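Local coordinates for protein 3-oxo-tetronate kinase (Haemophilus influenzae, PDB 1YZY) that catalyses the ATP-dependent phosphorylation of 3-oxo-tetronate to 3-oxo-tetronate 4-phosphate, at residues L2-I15 with L69-C82. Numbering follows the deposited sequence.
Sequences LGVIADDFTGASDI and LKENGCTQFYFKYC
The ring of Y78 receives I15 off-centre: CD1 of I15 sits 4.1 Å from the ring centroid in a CH-pi contact, nearest to CE2, while CA of K80 lies in plane at the ring's edge. The ring of F79, on the other side of the sheet, meets the carbonyl O of I5 edge-on through CD1, and CD2 of Y81 lies over the rim of one face. D7 turns its carboxylate almost perpendicular to the Y81 ring, 82° between planes, and touches the CA and CB of Y81 instead.

Between the Y78 and F79 side chains, strands 3-6 and 77-80 run parallel, 18° apart, and exchange backbone bonds in strict alternation. G3 N and I5 N donate to the carbonyls of Q76 and Y78, whereas Y78 N and K80 N return to those of G3 and I5; D7 N, bonded to K80 O, carries the ladder past the strand end. G3 brings its CA within 3.5 Å of SG of C74, and CG1 of I5 packs on CD1 of L69, closing the sheet against the end of helix 55-71.

K80 shows how a buried lysine is accommodated. Bends at chi2 (88°) and chi4 carry its aliphatic chain past I15, where CD lies 3.8 Å from I15 CD1, and bring NZ back to Y81 O at 2.7 Å. NZ also donates to a water that links it to both carboxylates, through D7 OD1 and D8 OD1. Both aspartates form salt bridges with R51, and D8 N-caps helix 9-20 through G11 N.

Adjacent parallel strands, with helix 9-20, which starts just beyond the C-terminal end of strand 3-6, on the Y78 and K80 face and the end of helix 55-71 on the I5 face, typify the alpha/beta architecture of this sugar-binding N-terminal domain.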
ATOM      1  N   LEU A   2     -11.954 -11.434   4.324  1.00 17.12           N
ATOM      2  CA  LEU A   2     -12.025  -9.950   4.128  1.00 18.63           C
ATOM      3  C   LEU A   2     -11.415  -9.513   2.804  1.00 20.35           C
ATOM      4  O   LEU A   2     -10.227  -9.715   2.566  1.00 19.45           O
ATOM      5  CB  LEU A   2     -11.315  -9.202   5.267  1.00 18.43           C
ATOM      6  CG  LEU A   2     -11.272  -7.661   5.185  1.00 29.26           C
ATOM      7  CD1 LEU A   2     -12.653  -7.049   5.417  1.00 23.57           C
ATOM      8  CD2 LEU A   2     -10.302  -7.109   6.213  1.00 29.92           C
ATOM      9  N   GLY A   3     -12.232  -8.892   1.958  1.00 20.93           N
ATOM     10  CA  GLY A   3     -11.751  -8.422   0.675  1.00 14.55           C
ATOM     11  C   GLY A   3     -11.678  -6.912   0.622  1.00 20.13           C
ATOM     12  O   GLY A   3     -12.688  -6.238   0.754  1.00 17.44           O
ATOM     13  N   VAL A   4     -10.483  -6.371   0.439  1.00 15.24           N
ATOM     14  CA  VAL A   4     -10.312  -4.931   0.367  1.00 14.81           C
ATOM     15  C   VAL A   4     -10.133  -4.513  -1.083  1.00 19.70           C
ATOM     16  O   VAL A   4      -9.417  -5.169  -1.839  1.00 17.64           O
ATOM     17  CB  VAL A   4      -9.078  -4.485   1.166  1.00 17.47           C
ATOM     18  CG1 VAL A   4      -8.926  -2.966   1.110  1.00  9.67           C
ATOM     19  CG2 VAL A   4      -9.173  -4.990   2.619  1.00 10.60           C
ATOM     20  N   ILE A   5     -10.823  -3.449  -1.476  1.00 18.67           N
ATOM     21  CA  ILE A   5     -10.728  -2.914  -2.825  1.00 17.90           C
ATOM     22  C   ILE A   5     -10.197  -1.503  -2.686  1.00 13.74           C
ATOM     23  O   ILE A   5     -10.940  -0.590  -2.337  1.00 18.58           O
ATOM     24  CB  ILE A   5     -12.094  -2.878  -3.516  1.00 23.33           C
ATOM     25  CG1 ILE A   5     -12.645  -4.297  -3.643  1.00 25.18           C
ATOM     26  CG2 ILE A   5     -11.965  -2.241  -4.900  1.00 20.40           C
ATOM     27  CD1 ILE A   5     -14.046  -4.364  -4.182  1.00 21.80           C
ATOM     28  N   ALA A   6      -8.904  -1.333  -2.937  1.00 15.67           N
ATOM     29  CA  ALA A   6      -8.262  -0.032  -2.810  1.00 15.19           C
ATOM     30  C   ALA A   6      -8.182   0.762  -4.116  1.00 17.47           C
ATOM     31  O   ALA A   6      -7.882   0.203  -5.171  1.00 15.40           O
ATOM     32  CB  ALA A   6      -6.895  -0.209  -2.212  1.00 10.98           C
ATOM     33  N   ASP A   7      -8.407   2.072  -4.016  1.00 18.88           N
ATOM     34  CA  ASP A   7      -8.401   2.975  -5.166  1.00 21.13           C
ATOM     35  C   ASP A   7      -7.042   3.548  -5.594  1.00 20.09           C
ATOM     36  O   ASP A   7      -6.972   4.488  -6.397  1.00 16.62           O
ATOM     37  CB  ASP A   7      -9.436   4.102  -4.965  1.00 20.47           C
ATOM     38  CG  ASP A   7      -8.960   5.207  -4.022  1.00 17.64           C
ATOM     39  OD1 ASP A   7      -8.157   4.952  -3.094  1.00 23.65           O
ATOM     40  OD2 ASP A   7      -9.399   6.356  -4.224  1.00 21.03           O
ATOM     41  N   ASP A   8      -5.974   3.061  -4.976  1.00 23.76           N
ATOM     42  CA  ASP A   8      -4.621   3.480  -5.345  1.00 25.75           C
ATOM     43  C   ASP A   8      -3.589   2.532  -4.734  1.00 24.59           C
ATOM     44  O   ASP A   8      -3.906   1.765  -3.820  1.00 20.88           O
ATOM     45  CB  ASP A   8      -4.350   4.959  -5.001  1.00 24.34           C
ATOM     46  CG  ASP A   8      -3.892   5.169  -3.571  1.00 19.98           C
ATOM     47  OD1 ASP A   8      -4.324   4.402  -2.685  1.00 20.36           O
ATOM     48  OD2 ASP A   8      -3.108   6.117  -3.342  1.00 21.21           O
ATOM     49  N   PHE A   9      -2.360   2.597  -5.240  1.00 21.96           N
ATOM     50  CA  PHE A   9      -1.296   1.724  -4.769  1.00 21.26           C
ATOM     51  C   PHE A   9      -0.805   2.005  -3.349  1.00 17.60           C
ATOM     52  O   PHE A   9      -0.707   1.092  -2.538  1.00 16.32           O
ATOM     53  CB  PHE A   9      -0.116   1.740  -5.749  1.00 24.10           C
ATOM     54  CG  PHE A   9       0.930   0.724  -5.433  1.00 30.45           C
ATOM     55  CD1 PHE A   9       0.668  -0.632  -5.606  1.00 29.47           C
ATOM     56  CD2 PHE A   9       2.151   1.111  -4.895  1.00 30.94           C
ATOM     57  CE1 PHE A   9       1.601  -1.587  -5.243  1.00 31.65           C
ATOM     58  CE2 PHE A   9       3.090   0.162  -4.528  1.00 33.90           C
ATOM     59  CZ  PHE A   9       2.814  -1.190  -4.700  1.00 29.21           C
ATOM     60  N   THR A  10      -0.442   3.257  -3.079  1.00 19.36           N
ATOM     61  CA  THR A  10       0.042   3.657  -1.762  1.00 21.96           C
ATOM     62  C   THR A  10      -0.971   3.280  -0.660  1.00 21.15           C
ATOM     63  O   THR A  10      -0.594   2.805   0.425  1.00 17.65           O
ATOM     64  CB  THR A  10       0.296   5.173  -1.714  1.00 26.91           C
ATOM     65  OG1 THR A  10       0.954   5.592  -2.915  1.00 29.59           O
ATOM     66  CG2 THR A  10       1.184   5.520  -0.537  1.00 25.64           C
ATOM     67  N   GLY A  11      -2.247   3.541  -0.933  1.00 17.10           N
ATOM     68  CA  GLY A  11      -3.295   3.213   0.011  1.00 14.22           C
ATOM     69  C   GLY A  11      -3.438   1.716   0.188  1.00 16.02           C
ATOM     70  O   GLY A  11      -3.685   1.248   1.302  1.00 16.80           O
ATOM     71  N   ALA A  12      -3.336   0.960  -0.906  1.00 13.81           N
ATOM     72  CA  ALA A  12      -3.446  -0.496  -0.823  1.00 15.68           C
ATOM     73  C   ALA A  12      -2.316  -1.063   0.036  1.00 14.69           C
ATOM     74  O   ALA A  12      -2.547  -1.942   0.862  1.00 20.35           O
ATOM     75  CB  ALA A  12      -3.434  -1.125  -2.208  1.00  8.35           C
ATOM     76  N   SER A  13      -1.104  -0.559  -0.165  1.00 14.76           N
ATOM     77  CA  SER A  13       0.050  -1.004   0.601  1.00 18.79           C
ATOM     78  C   SER A  13      -0.139  -0.620   2.063  1.00 16.87           C
ATOM     79  O   SER A  13       0.157  -1.397   2.972  1.00 18.91           O
ATOM     80  CB  SER A  13       1.321  -0.331   0.084  1.00 14.44           C
ATOM     81  OG  SER A  13       1.706  -0.824  -1.183  1.00 31.18           O
ATOM     82  N   ASP A  14      -0.606   0.604   2.275  1.00 16.92           N
ATOM     83  CA  ASP A  14      -0.831   1.136   3.614  1.00 18.94           C
ATOM     84  C   ASP A  14      -1.795   0.303   4.453  1.00 16.67           C
ATOM     85  O   ASP A  14      -1.437  -0.147   5.547  1.00 19.16           O
ATOM     86  CB  ASP A  14      -1.339   2.561   3.536  1.00 25.82           C
ATOM     87  CG  ASP A  14      -1.269   3.286   4.859  1.00 35.95           C
ATOM     88  OD1 ASP A  14      -0.152   3.624   5.296  1.00 39.59           O
ATOM     89  OD2 ASP A  14      -2.335   3.533   5.459  1.00 41.08           O
ATOM     90  N   ILE A  15      -3.007   0.091   3.944  1.00 13.35           N
ATOM     91  CA  ILE A  15      -3.997  -0.679   4.680  1.00  9.31           C
ATOM     92  C   ILE A  15      -3.555  -2.117   4.857  1.00 13.59           C
ATOM     93  O   ILE A  15      -3.814  -2.716   5.903  1.00 17.95           O
ATOM     94  CB  ILE A  15      -5.419  -0.602   4.043  1.00 14.53           C
ATOM     95  CG1 ILE A  15      -6.475  -1.109   5.034  1.00  9.85           C
ATOM     96  CG2 ILE A  15      -5.499  -1.425   2.749  1.00 11.74           C
ATOM     97  CD1 ILE A  15      -7.910  -0.931   4.554  1.00 13.98           C
ATOM     98  N   LEU A  69     -12.526 -11.300  -5.572  1.00 21.09           N
ATOM     99  CA  LEU A  69     -12.453 -11.470  -4.122  1.00 20.51           C
ATOM    100  C   LEU A  69     -13.556 -12.427  -3.652  1.00 14.50           C
ATOM    101  O   LEU A  69     -13.322 -13.287  -2.801  1.00 19.50           O
ATOM    102  CB  LEU A  69     -12.571 -10.110  -3.417  1.00 17.80           C
ATOM    103  CG  LEU A  69     -11.366  -9.170  -3.572  1.00 20.06           C
ATOM    104  CD1 LEU A  69     -11.792  -7.739  -3.324  1.00 12.37           C
ATOM    105  CD2 LEU A  69     -10.209  -9.559  -2.649  1.00 12.26           C
ATOM    106  N   LYS A  70     -14.745 -12.286  -4.229  1.00 20.58           N
ATOM    107  CA  LYS A  70     -15.884 -13.139  -3.906  1.00 21.48           C
ATOM    108  C   LYS A  70     -15.598 -14.588  -4.306  1.00 25.55           C
ATOM    109  O   LYS A  70     -15.828 -15.514  -3.524  1.00 24.41           O
ATOM    110  CB  LYS A  70     -17.137 -12.650  -4.646  1.00 20.67           C
ATOM    111  CG  LYS A  70     -18.395 -13.447  -4.328  1.00 24.20           C
ATOM    112  CD  LYS A  70     -19.494 -13.195  -5.344  1.00 27.83           C
ATOM    113  CE  LYS A  70     -20.832 -13.766  -4.886  1.00 37.14           C
ATOM    114  NZ  LYS A  70     -20.755 -15.207  -4.541  1.00 42.95           N
ATOM    115  N   GLU A  71     -15.155 -14.780  -5.549  1.00 26.76           N
ATOM    116  CA  GLU A  71     -14.840 -16.113  -6.055  1.00 31.77           C
ATOM    117  C   GLU A  71     -13.733 -16.763  -5.242  1.00 32.56           C
ATOM    118  O   GLU A  71     -13.658 -17.992  -5.155  1.00 30.50           O
ATOM    119  CB  GLU A  71     -14.420 -16.060  -7.528  1.00 35.15           C
ATOM    120  CG  GLU A  71     -15.560 -15.781  -8.510  1.00 43.97           C
ATOM    121  CD  GLU A  71     -15.102 -15.696  -9.965  1.00 49.66           C
ATOM    122  OE1 GLU A  71     -15.865 -16.132 -10.853  1.00 55.80           O
ATOM    123  OE2 GLU A  71     -13.991 -15.181 -10.224  1.00 52.09           O
ATOM    124  N   ASN A  72     -12.886 -15.942  -4.635  1.00 26.98           N
ATOM    125  CA  ASN A  72     -11.784 -16.461  -3.844  1.00 24.58           C
ATOM    126  C   ASN A  72     -11.967 -16.515  -2.326  1.00 25.91           C
ATOM    127  O   ASN A  72     -10.995 -16.445  -1.571  1.00 25.34           O
ATOM    128  CB  ASN A  72     -10.473 -15.787  -4.253  1.00 24.53           C
ATOM    129  CG  ASN A  72      -9.891 -16.401  -5.527  1.00 28.82           C
ATOM    130  OD1 ASN A  72      -9.191 -17.413  -5.474  1.00 26.75           O
ATOM    131  ND2 ASN A  72     -10.232 -15.827  -6.678  1.00 19.68           N
ATOM    132  N   GLY A  73     -13.216 -16.673  -1.890  1.00 24.99           N
ATOM    133  CA  GLY A  73     -13.516 -16.801  -0.472  1.00 24.75           C
ATOM    134  C   GLY A  73     -13.834 -15.570   0.324  1.00 27.53           C
ATOM    135  O   GLY A  73     -14.300 -15.755   1.447  1.00 34.66           O
ATOM    136  N   CYS A  74     -13.664 -14.329  -0.135  1.00 26.55           N
ATOM    137  CA  CYS A  74     -14.071 -13.217   0.712  1.00 27.17           C
ATOM    138  C   CYS A  74     -15.565 -13.062   1.006  1.00 29.57           C
ATOM    139  O   CYS A  74     -16.393 -13.167   0.094  1.00 34.35           O
ATOM    140  CB  CYS A  74     -13.524 -11.955   0.052  1.00 25.24           C
ATOM    141  SG  CYS A  74     -11.713 -11.890  -0.079  1.00 23.87           S
ATOM    142  N   THR A  75     -15.910 -12.830   2.273  1.00 28.20           N
ATOM    143  CA  THR A  75     -17.312 -12.663   2.659  1.00 28.48           C
ATOM    144  C   THR A  75     -17.649 -11.259   3.154  1.00 27.72           C
ATOM    145  O   THR A  75     -18.825 -10.902   3.273  1.00 24.95           O
ATOM    146  CB  THR A  75     -17.790 -13.731   3.698  1.00 30.95           C
ATOM    147  OG1 THR A  75     -17.040 -13.629   4.918  1.00 31.24           O
ATOM    148  CG2 THR A  75     -17.636 -15.128   3.128  1.00 31.06           C
ATOM    149  N   GLN A  76     -16.623 -10.459   3.432  1.00 23.25           N
ATOM    150  CA  GLN A  76     -16.834  -9.094   3.888  1.00 21.27           C
ATOM    151  C   GLN A  76     -15.987  -8.180   3.022  1.00 15.11           C
ATOM    152  O   GLN A  76     -14.821  -8.467   2.786  1.00 12.50           O
ATOM    153  CB  GLN A  76     -16.460  -8.941   5.366  1.00 18.07           C
ATOM    154  CG  GLN A  76     -16.688  -7.526   5.887  1.00 24.19           C
ATOM    155  CD  GLN A  76     -16.585  -7.412   7.394  1.00 27.13           C
ATOM    156  OE1 GLN A  76     -15.789  -8.101   8.038  1.00 31.61           O
ATOM    157  NE2 GLN A  76     -17.378  -6.517   7.965  1.00 26.14           N
ATOM    158  N   PHE A  77     -16.555  -7.062   2.582  1.00 16.95           N
ATOM    159  CA  PHE A  77     -15.830  -6.158   1.703  1.00 15.02           C
ATOM    160  C   PHE A  77     -15.544  -4.788   2.266  1.00 20.15           C
ATOM    161  O   PHE A  77     -16.339  -4.237   3.028  1.00 22.55           O
ATOM    162  CB  PHE A  77     -16.550  -6.082   0.363  1.00 14.99           C
ATOM    163  CG  PHE A  77     -16.819  -7.433  -0.224  1.00 15.92           C
ATOM    164  CD1 PHE A  77     -15.878  -8.045  -1.052  1.00 22.85           C
ATOM    165  CD2 PHE A  77     -17.954  -8.148   0.152  1.00 24.33           C
ATOM    166  CE1 PHE A  77     -16.059  -9.352  -1.486  1.00 21.23           C
ATOM    167  CE2 PHE A  77     -18.145  -9.456  -0.274  1.00 26.47           C
ATOM    168  CZ  PHE A  77     -17.193 -10.061  -1.094  1.00 30.55           C
ATOM    169  N   TYR A  78     -14.411  -4.230   1.852  1.00 19.08           N
ATOM    170  CA  TYR A  78     -13.958  -2.938   2.323  1.00 17.58           C
ATOM    171  C   TYR A  78     -13.462  -2.088   1.162  1.00 20.74           C
ATOM    172  O   TYR A  78     -12.461  -2.423   0.532  1.00 20.02           O
ATOM    173  CB  TYR A  78     -12.816  -3.165   3.313  1.00 10.81           C
ATOM    174  CG  TYR A  78     -12.403  -1.958   4.123  1.00 17.16           C
ATOM    175  CD1 TYR A  78     -12.672  -1.897   5.493  1.00 20.30           C
ATOM    176  CD2 TYR A  78     -11.737  -0.884   3.539  1.00 11.06           C
ATOM    177  CE1 TYR A  78     -12.296  -0.798   6.262  1.00 12.92           C
ATOM    178  CE2 TYR A  78     -11.351   0.228   4.304  1.00 11.62           C
ATOM    179  CZ  TYR A  78     -11.637   0.260   5.664  1.00 18.22           C
ATOM    180  OH  TYR A  78     -11.273   1.340   6.435  1.00 20.84           O
ATOM    181  N   PHE A  79     -14.167  -0.996   0.880  1.00 17.59           N
ATOM    182  CA  PHE A  79     -13.785  -0.065  -0.176  1.00 17.40           C
ATOM    183  C   PHE A  79     -12.875   0.971   0.472  1.00 15.69           C
ATOM    184  O   PHE A  79     -13.333   1.835   1.208  1.00 20.99           O
ATOM    185  CB  PHE A  79     -15.037   0.599  -0.773  1.00 10.69           C
ATOM    186  CG  PHE A  79     -14.741   1.674  -1.789  1.00 14.58           C
ATOM    187  CD1 PHE A  79     -13.545   1.676  -2.507  1.00 13.55           C
ATOM    188  CD2 PHE A  79     -15.650   2.702  -2.003  1.00 13.42           C
ATOM    189  CE1 PHE A  79     -13.258   2.688  -3.410  1.00 12.35           C
ATOM    190  CE2 PHE A  79     -15.375   3.720  -2.904  1.00 15.10           C
ATOM    191  CZ  PHE A  79     -14.175   3.716  -3.610  1.00  9.49           C
ATOM    192  N   LYS A  80     -11.585   0.883   0.182  1.00 16.14           N
ATOM    193  CA  LYS A  80     -10.580   1.775   0.738  1.00 10.38           C
ATOM    194  C   LYS A  80     -10.189   2.949  -0.149  1.00 13.81           C
ATOM    195  O   LYS A  80      -9.720   2.766  -1.269  1.00 21.34           O
ATOM    196  CB  LYS A  80      -9.338   0.953   1.108  1.00 10.87           C
ATOM    197  CG  LYS A  80      -8.025   1.718   1.181  1.00 20.69           C
ATOM    198  CD  LYS A  80      -7.785   2.294   2.539  1.00 10.38           C
ATOM    199  CE  LYS A  80      -6.444   2.981   2.609  1.00 19.54           C
ATOM    200  NZ  LYS A  80      -6.374   4.235   1.814  1.00 16.08           N
ATOM    201  N   TYR A  81     -10.333   4.156   0.389  1.00 14.39           N
ATOM    202  CA  TYR A  81      -9.980   5.380  -0.314  1.00 15.66           C
ATOM    203  C   TYR A  81      -9.035   6.237   0.537  1.00 15.19           C
ATOM    204  O   TYR A  81      -8.583   5.804   1.594  1.00 17.58           O
ATOM    205  CB  TYR A  81     -11.234   6.152  -0.745  1.00 14.11           C
ATOM    206  CG  TYR A  81     -12.330   6.212   0.295  1.00 17.85           C
ATOM    207  CD1 TYR A  81     -12.188   6.988   1.445  1.00 15.03           C
ATOM    208  CD2 TYR A  81     -13.513   5.502   0.124  1.00 17.62           C
ATOM    209  CE1 TYR A  81     -13.200   7.056   2.397  1.00 18.28           C
ATOM    210  CE2 TYR A  81     -14.531   5.562   1.068  1.00 14.63           C
ATOM    211  CZ  TYR A  81     -14.368   6.345   2.204  1.00 18.67           C
ATOM    212  OH  TYR A  81     -15.383   6.435   3.134  1.00 20.19           O
ATOM    213  N   CYS A  82      -8.706   7.437   0.075  1.00 12.93           N
ATOM    214  CA  CYS A  82      -7.775   8.280   0.815  1.00 16.08           C
ATOM    215  C   CYS A  82      -8.379   8.877   2.090  1.00 14.92           C
ATOM    216  O   CYS A  82      -9.597   9.095   2.171  1.00 13.89           O
ATOM    217  CB  CYS A  82      -7.228   9.386  -0.090  1.00  6.22           C
ATOM    218  SG  CYS A  82      -5.724  10.215   0.504  1.00 19.49           S
TER
HETATM  219  O   HOH W   1      -9.946   8.966  -2.536  1.00 21.75           O
HETATM  220  O   HOH W   2      -6.487   4.069  -1.069  1.00 27.55           O
HETATM  221  O   HOH W   3      -3.477   5.542   3.096  1.00 41.56           O